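Local coordinates for protein xyloglucan-specific endo-beta-1,4-glucanase GH12 (Aspergillus niveus, PDB 4NPR) that probably hydrolyses internal beta-1,4-glucosidic linkages of xyloglucan, retaining the beta configuration at the cleaved sugar, at residues Y112-V118 and S227-V232; S100-S106 and S239-A243. All coordinates share one frame; numbering follows the deposited sequence.

Contact 1 (Y112-V118 and S227-V232); sequences YSGSNIV and SGSNAV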
ATOM      1  N   TYR A 112     -14.223   1.615  -4.108  1.00 17.00           N
ATOM      2  CA  TYR A 112     -14.399   2.794  -3.280  1.00 16.87           C
ATOM      3  C   TYR A 112     -15.766   3.367  -3.515  1.00 17.88           C
ATOM      4  O   TYR A 112     -16.223   3.411  -4.651  1.00 17.93           O
ATOM      5  CB  TYR A 112     -13.336   3.887  -3.586  1.00 16.53           C
ATOM      6  CG  TYR A 112     -12.390   4.180  -2.408  1.00 15.81           C
ATOM      7  CD1 TYR A 112     -12.875   4.617  -1.196  1.00 14.79           C
ATOM      8  CD2 TYR A 112     -11.029   4.019  -2.529  1.00 16.10           C
ATOM      9  CE1 TYR A 112     -12.039   4.894  -0.142  1.00 14.88           C
ATOM     10  CE2 TYR A 112     -10.164   4.302  -1.477  1.00 16.11           C
ATOM     11  CZ  TYR A 112     -10.678   4.729  -0.267  1.00 15.51           C
ATOM     12  OH  TYR A 112      -9.834   4.973   0.798  1.00 14.44           O
ATOM     13  N   SER A 113     -16.419   3.822  -2.447  1.00 17.50           N
ATOM     14  CA  SER A 113     -17.558   4.702  -2.629  1.00 17.96           C
ATOM     15  C   SER A 113     -17.487   5.875  -1.659  1.00 18.10           C
ATOM     16  O   SER A 113     -16.766   5.823  -0.669  1.00 17.66           O
ATOM     17  CB  SER A 113     -18.885   3.924  -2.487  1.00 18.07           C
ATOM     18  OG  SER A 113     -18.995   3.280  -1.222  1.00 18.87           O
ATOM     19  N   GLY A 114     -18.234   6.927  -1.965  1.00 19.45           N
ATOM     20  CA  GLY A 114     -18.442   8.059  -1.037  1.00 21.12           C
ATOM     21  C   GLY A 114     -18.215   9.386  -1.728  1.00 20.28           C
ATOM     22  O   GLY A 114     -18.005   9.396  -2.909  1.00 17.86           O
ATOM     23  N   SER A 115     -18.213  10.498  -0.990  1.00 22.13           N
ATOM     24  CA  SER A 115     -18.206  11.825  -1.648  1.00 22.94           C
ATOM     25  C   SER A 115     -16.902  12.621  -1.507  1.00 23.67           C
ATOM     26  O   SER A 115     -16.264  12.621  -0.427  1.00 23.41           O
ATOM     27  CB  SER A 115     -19.440  12.656  -1.237  1.00 22.71           C
ATOM     28  OG  SER A 115     -19.613  12.624   0.157  1.00 23.50           O
ATOM     29  N   ASN A 116     -16.525  13.278  -2.619  1.00 22.93           N
ATOM     30  CA  ASN A 116     -15.279  14.052  -2.731  1.00 23.64           C
ATOM     31  C   ASN A 116     -14.026  13.336  -2.248  1.00 21.40           C
ATOM     32  O   ASN A 116     -13.277  13.854  -1.427  1.00 22.68           O
ATOM     33  CB  ASN A 116     -15.418  15.407  -2.012  1.00 25.26           C
ATOM     34  CG  ASN A 116     -16.722  16.112  -2.363  1.00 29.06           C
ATOM     35  OD1 ASN A 116     -17.064  16.297  -3.539  1.00 30.88           O
ATOM     36  ND2 ASN A 116     -17.482  16.496  -1.332  1.00 29.98           N
ATOM     37  N   ILE A 117     -13.778  12.155  -2.776  1.00 20.48           N
ATOM     38  CA  ILE A 117     -12.659  11.315  -2.295  1.00 20.50           C
ATOM     39  C   ILE A 117     -11.275  11.725  -2.819  1.00 18.98           C
ATOM     40  O   ILE A 117     -11.102  11.914  -4.016  1.00 19.98           O
ATOM     41  CB  ILE A 117     -12.907   9.829  -2.611  1.00 21.67           C
ATOM     42  CG1 ILE A 117     -13.987   9.269  -1.673  1.00 24.59           C
ATOM     43  CG2 ILE A 117     -11.664   9.003  -2.353  1.00 22.34           C
ATOM     44  CD1 ILE A 117     -14.667   7.998  -2.163  1.00 25.88           C
ATOM     45  N   VAL A 118     -10.310  11.863  -1.904  1.00 16.31           N
ATOM     46  CA  VAL A 118      -8.905  12.073  -2.242  1.00 14.23           C
ATOM     47  C   VAL A 118      -8.155  11.036  -1.398  1.00 13.90           C
ATOM     48  O   VAL A 118      -8.192  11.076  -0.193  1.00 13.04           O
ATOM     49  CB  VAL A 118      -8.428  13.511  -1.888  1.00 13.56           C
ATOM     50  CG1 VAL A 118      -6.984  13.764  -2.348  1.00 12.55           C
ATOM     51  CG2 VAL A 118      -9.371  14.555  -2.460  1.00 12.95           C
ATOM     52  N   SER A 227      -8.725  13.245   2.147  1.00 14.75           N
ATOM     53  CA  SER A 227      -9.998  13.816   2.562  1.00 14.88           C
ATOM     54  C   SER A 227     -11.178  13.250   1.783  1.00 14.83           C
ATOM     55  O   SER A 227     -11.013  12.613   0.744  1.00 14.19           O
ATOM     56  CB  SER A 227      -9.989  15.301   2.356  1.00 15.38           C
ATOM     57  OG  SER A 227      -9.910  15.542   0.979  1.00 16.77           O
ATOM     58  N   GLY A 228     -12.365  13.513   2.326  1.00 15.48           N
ATOM     59  CA  GLY A 228     -13.637  12.995   1.840  1.00 16.64           C
ATOM     60  C   GLY A 228     -14.610  12.696   2.979  1.00 17.59           C
ATOM     61  O   GLY A 228     -14.270  12.823   4.154  1.00 19.51           O
ATOM     62  N   SER A 229     -15.840  12.323   2.629  1.00 19.13           N
ATOM     63  CA  SER A 229     -16.876  11.917   3.627  1.00 20.13           C
ATOM     64  C   SER A 229     -17.597  10.678   3.155  1.00 19.83           C
ATOM     65  O   SER A 229     -17.765  10.496   1.943  1.00 19.85           O
ATOM     66  CB  SER A 229     -17.901  13.039   3.910  1.00 20.24           C
ATOM     67  OG  SER A 229     -18.083  13.860   2.794  1.00 19.49           O
ATOM     68  N   ASN A 230     -18.011   9.859   4.127  1.00 20.47           N
ATOM     69  CA  ASN A 230     -18.707   8.582   3.905  1.00 21.72           C
ATOM     70  C   ASN A 230     -18.018   7.680   2.913  1.00 20.69           C
ATOM     71  O   ASN A 230     -18.674   7.073   2.057  1.00 21.60           O
ATOM     72  CB  ASN A 230     -20.150   8.813   3.481  1.00 24.03           C
ATOM     73  CG  ASN A 230     -20.898   9.632   4.503  1.00 28.16           C
ATOM     74  OD1 ASN A 230     -21.058   9.211   5.657  1.00 33.87           O
ATOM     75  ND2 ASN A 230     -21.302  10.826   4.124  1.00 29.34           N
ATOM     76  N   ALA A 231     -16.688   7.613   3.019  1.00 17.79           N
ATOM     77  CA  ALA A 231     -15.933   6.742   2.164  1.00 15.84           C
ATOM     78  C   ALA A 231     -16.025   5.368   2.730  1.00 14.81           C
ATOM     79  O   ALA A 231     -16.121   5.170   3.946  1.00 13.79           O
ATOM     80  CB  ALA A 231     -14.491   7.176   2.064  1.00 16.13           C
ATOM     81  N   VAL A 232     -16.035   4.418   1.812  1.00 14.25           N
ATOM     82  CA  VAL A 232     -16.054   3.011   2.134  1.00 13.74           C
ATOM     83  C   VAL A 232     -15.121   2.399   1.125  1.00 13.49           C
ATOM     84  O   VAL A 232     -15.317   2.548  -0.078  1.00 14.39           O
ATOM     85  CB  VAL A 232     -17.456   2.383   2.016  1.00 13.73           C
ATOM     86  CG1 VAL A 232     -17.425   0.935   2.518  1.00 13.75           C
ATOM     87  CG2 VAL A 232     -18.494   3.184   2.796  1.00 13.33           C
TER
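Two corners of the beta jelly roll run side by side here, Y112-V118 and S227-V232, paired antiparallel while both chains pass between the two sheets. Three hydrogen-bonded pairs define the register: S113 with V232, S115 with S229, and V118 with S227. The register slips by one residue between each pair and the next, so there are two beta bulges, and the ladder bends with the corner. The S113 N to V232 O bond is 2.9 Å long and is answered by V232 N to S113 O. In the middle, S115 N meets S229 O almost straight on, with a C=O...N angle of 171°. At the far end V118 N reaches S227 O at 2.8 Å. G114 and G228 lie at the bulges, where the backbone of the other chain comes close; the CA of G114 is 3.3 Å from N230 O, and a CB there would run into that oxygen.

Side chains add less. The OG of S115, turned to lie between its own backbone N and carbonyl carbon (chi1 48°), comes across to S229 OG in a weak hydrogen bond of 3.3 Å. On the other face, A231 CB lies at the edge of the Y112 ring, near its plane, 4.0 Å from CE1. Hydrogen bonds from the OH of that ring to T223 OG1 and W74 NE1 anchor its tip between the two sheets. I117 CD1 also approaches A231 CB, at 4.3 Å. With six backbone bonds against one weak hydroxyl pair and a few methyl contacts, cohesion at this largely surface-lying corner probably comes mainly from the peptide groups.

Contact 2 (S100-S106 and S239-A243); sequences SVKSIDS and SVSVA. With SO4 (sulfate ion), chain C.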
ATOM      1  N   SER A 100      17.021 -14.045  -3.616  1.00 23.39           N
ATOM      2  CA  SER A 100      16.530 -15.369  -3.336  1.00 25.70           C
ATOM      3  C   SER A 100      15.007 -15.484  -3.423  1.00 26.68           C
ATOM      4  O   SER A 100      14.447 -16.512  -3.051  1.00 26.07           O
ATOM      5  CB  SER A 100      17.005 -15.794  -1.959  1.00 27.96           C
ATOM      6  OG  SER A 100      16.345 -15.023  -0.995  1.00 32.21           O
ATOM      7  N   VAL A 101      14.338 -14.436  -3.907  1.00 27.86           N
ATOM      8  CA  VAL A 101      12.880 -14.432  -3.998  1.00 27.86           C
ATOM      9  C   VAL A 101      12.421 -14.977  -5.360  1.00 28.38           C
ATOM     10  O   VAL A 101      12.716 -14.345  -6.370  1.00 28.65           O
ATOM     11  CB  VAL A 101      12.360 -13.007  -3.780  1.00 28.32           C
ATOM     12  CG1 VAL A 101      10.904 -12.887  -4.205  1.00 28.33           C
ATOM     13  CG2 VAL A 101      12.537 -12.605  -2.314  1.00 27.26           C
ATOM     14  N   LYS A 102      11.727 -16.126  -5.397  1.00 27.73           N
ATOM     15  CA  LYS A 102      11.203 -16.688  -6.672  1.00 30.50           C
ATOM     16  C   LYS A 102       9.964 -15.937  -7.149  1.00 26.24           C
ATOM     17  O   LYS A 102       9.815 -15.660  -8.328  1.00 23.46           O
ATOM     18  CB  LYS A 102      10.807 -18.173  -6.568  1.00 36.01           C
ATOM     19  CG  LYS A 102      11.965 -19.168  -6.543  1.00 44.53           C
ATOM     20  CD  LYS A 102      12.348 -19.536  -5.100  1.00 51.72           C
ATOM     21  CE  LYS A 102      13.708 -20.240  -4.985  1.00 56.17           C
ATOM     22  NZ  LYS A 102      13.602 -21.697  -5.279  1.00 58.47           N
ATOM     23  N   SER A 103       9.066 -15.617  -6.226  1.00 24.05           N
ATOM     24  CA  SER A 103       7.849 -14.892  -6.601  1.00 22.56           C
ATOM     25  C   SER A 103       7.196 -14.164  -5.444  1.00 19.13           C
ATOM     26  O   SER A 103       7.341 -14.550  -4.271  1.00 19.02           O
ATOM     27  CB  SER A 103       6.827 -15.874  -7.183  1.00 22.77           C
ATOM     28  OG  SER A 103       6.343 -16.681  -6.122  1.00 22.99           O
ATOM     29  N   ILE A 104       6.438 -13.135  -5.800  1.00 16.82           N
ATOM     30  CA  ILE A 104       5.481 -12.505  -4.879  1.00 16.42           C
ATOM     31  C   ILE A 104       4.092 -12.398  -5.541  1.00 15.98           C
ATOM     32  O   ILE A 104       3.650 -11.305  -5.895  1.00 15.35           O
ATOM     33  CB  ILE A 104       5.960 -11.112  -4.476  1.00 16.36           C
ATOM     34  CG1 ILE A 104       7.456 -11.095  -4.186  1.00 16.23           C
ATOM     35  CG2 ILE A 104       5.206 -10.595  -3.262  1.00 16.04           C
ATOM     36  CD1 ILE A 104       7.949  -9.672  -4.037  1.00 16.97           C
ATOM     37  N   ASP A 105       3.424 -13.533  -5.742  1.00 15.72           N
ATOM     38  CA  ASP A 105       2.118 -13.531  -6.407  1.00 16.88           C
ATOM     39  C   ASP A 105       1.080 -12.829  -5.529  1.00 15.60           C
ATOM     40  O   ASP A 105       1.025 -13.081  -4.343  1.00 14.99           O
ATOM     41  CB  ASP A 105       1.650 -14.962  -6.720  1.00 18.65           C
ATOM     42  CG  ASP A 105       2.581 -15.707  -7.737  1.00 20.07           C
ATOM     43  OD1 ASP A 105       3.531 -15.101  -8.313  1.00 21.49           O
ATOM     44  OD2 ASP A 105       2.354 -16.934  -7.929  1.00 20.92           O
ATOM     45  N   SER A 106       0.283 -11.920  -6.095  1.00 15.00           N
ATOM     46  CA  SER A 106      -0.795 -11.249  -5.325  1.00 14.64           C
ATOM     47  C   SER A 106      -2.057 -11.094  -6.155  1.00 14.52           C
ATOM     48  O   SER A 106      -1.972 -10.802  -7.339  1.00 14.85           O
ATOM     49  CB  SER A 106      -0.348  -9.842  -4.885  1.00 14.95           C
ATOM     50  OG  SER A 106      -1.313  -9.188  -4.049  1.00 15.13           O
ATOM     51  N   SER A 239      -4.889 -11.328  -1.550  1.00 12.33           N
ATOM     52  CA  SER A 239      -3.896 -12.299  -1.116  1.00 12.03           C
ATOM     53  C   SER A 239      -2.546 -11.890  -1.627  1.00 12.27           C
ATOM     54  O   SER A 239      -2.441 -11.152  -2.606  1.00 11.07           O
ATOM     55  CB  SER A 239      -4.183 -13.722  -1.603  1.00 11.47           C
ATOM     56  OG  SER A 239      -4.437 -13.745  -2.968  1.00 10.67           O
ATOM     57  N   VAL A 240      -1.532 -12.350  -0.889  1.00 13.28           N
ATOM     58  CA  VAL A 240      -0.145 -12.258  -1.296  1.00 14.63           C
ATOM     59  C   VAL A 240       0.643 -13.344  -0.604  1.00 15.45           C
ATOM     60  O   VAL A 240       0.349 -13.717   0.521  1.00 15.30           O
ATOM     61  CB  VAL A 240       0.474 -10.849  -1.011  1.00 15.51           C
ATOM     62  CG1 VAL A 240       0.629 -10.583   0.474  1.00 15.31           C
ATOM     63  CG2 VAL A 240       1.808 -10.673  -1.734  1.00 15.36           C
ATOM     64  N   SER A 241       1.636 -13.864  -1.298  1.00 17.66           N
ATOM     65  CA  SER A 241       2.593 -14.744  -0.672  1.00 20.40           C
ATOM     66  C   SER A 241       4.027 -14.462  -1.183  1.00 21.26           C
ATOM     67  O   SER A 241       4.249 -14.115  -2.330  1.00 21.29           O
ATOM     68  CB  SER A 241       2.163 -16.225  -0.843  1.00 21.33           C
ATOM     69  OG  SER A 241       2.334 -16.668  -2.190  1.00 20.77           O
ATOM     70  N   VAL A 242       4.988 -14.580  -0.288  1.00 24.54           N
ATOM     71  CA  VAL A 242       6.376 -14.478  -0.663  1.00 28.38           C
ATOM     72  C   VAL A 242       6.930 -15.892  -0.838  1.00 30.77           C
ATOM     73  O   VAL A 242       7.043 -16.641   0.109  1.00 30.83           O
ATOM     74  CB  VAL A 242       7.173 -13.705   0.403  1.00 30.19           C
ATOM     75  CG1 VAL A 242       8.676 -13.784   0.118  1.00 31.42           C
ATOM     76  CG2 VAL A 242       6.700 -12.245   0.484  1.00 29.61           C
ATOM     77  N   ALA A 243       7.229 -16.265  -2.066  1.00 36.09           N
ATOM     78  CA  ALA A 243       7.910 -17.523  -2.329  1.00 43.66           C
ATOM     79  C   ALA A 243       9.389 -17.226  -2.712  1.00 50.48           C
ATOM     80  O   ALA A 243       9.752 -16.067  -2.987  1.00 53.86           O
ATOM     81  CB  ALA A 243       7.182 -18.300  -3.433  1.00 41.34           C
ATOM     82  OXT ALA A 243      10.272 -18.103  -2.760  1.00 51.85           O
TER
HETATM   83  S   SO4 C 301      -6.512 -16.035  -4.513  1.00 53.97           S
HETATM   84  O1  SO4 C 301      -6.298 -15.266  -5.767  1.00 57.33           O
HETATM   85  O2  SO4 C 301      -6.872 -15.050  -3.458  1.00 49.40           O
HETATM   86  O3  SO4 C 301      -7.631 -16.994  -4.744  1.00 56.22           O
HETATM   87  O4  SO4 C 301      -5.276 -16.790  -4.123  1.00 48.79           O
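S106 and V240 form an antiparallel non-hydrogen-bonded pair, CA to CA 4.2 Å, between neighbouring strands of the six-stranded sheet of the jelly roll. Beyond it the pairing continues past the strands to the C terminus, where a classic beta bulge places K102 and S103 opposite A243. From S106, the side chain can be followed outward: its CB packs against V240 CG2 and passes S239 O, and its OG, set anti to the backbone N (chi1 -175°), donates to S239 O at 2.7 Å, in the carbonyl plane. The same OG is hydrogen-bonded to Y123 OH, which links this edge of the pairing to a strand of the other sheet.

One step along, S241 N binds D105 O at 3.2 Å, nearly in line with the carbonyl. I104 and V240 lie side by side and point the same way, their CG2 methyls 3.7 Å apart; V242 CG2 is a looser neighbour of the I104 methyl. At the bulge, A243 N gives a 2.8 Å bond to S103 O. The returning bonds are weak: K102 N and S103 N both reach A243 O, the first with an N-H...O angle of only 124°. K102 CD also passes A243 OXT, the other carboxylate oxygen, at 3.4 Å, although the amine leads away, and a long, weak ion pair joins OXT to K96. At the opposite end a sulfate, probably from the crystallisation liquor, is bound by T67 OG1 and by S239, whose OG donates to sulfate O2 at 2.8 Å.

Overall arrangement
From the N terminus, the chain first enters contact 2 at S100-S106, runs along strand 105-113 and reaches contact 1 at Y112-V118, where it turns into strand 117-128 of the nine-stranded sheet. After a further 108 residues, S227-V232 closes the inner loop by coming back over the same corner, and strand 231-240 then pairs with 105-113 until S239-A243 closes the outer loop of 132 residues. The contacts are therefore nested, not crossed. They mark the two ends of one strand pair, on opposite sides of the chain's centre, with centres about 32 Å apart: contact 1 bridges the sheets, and contact 2 fastens the C terminus.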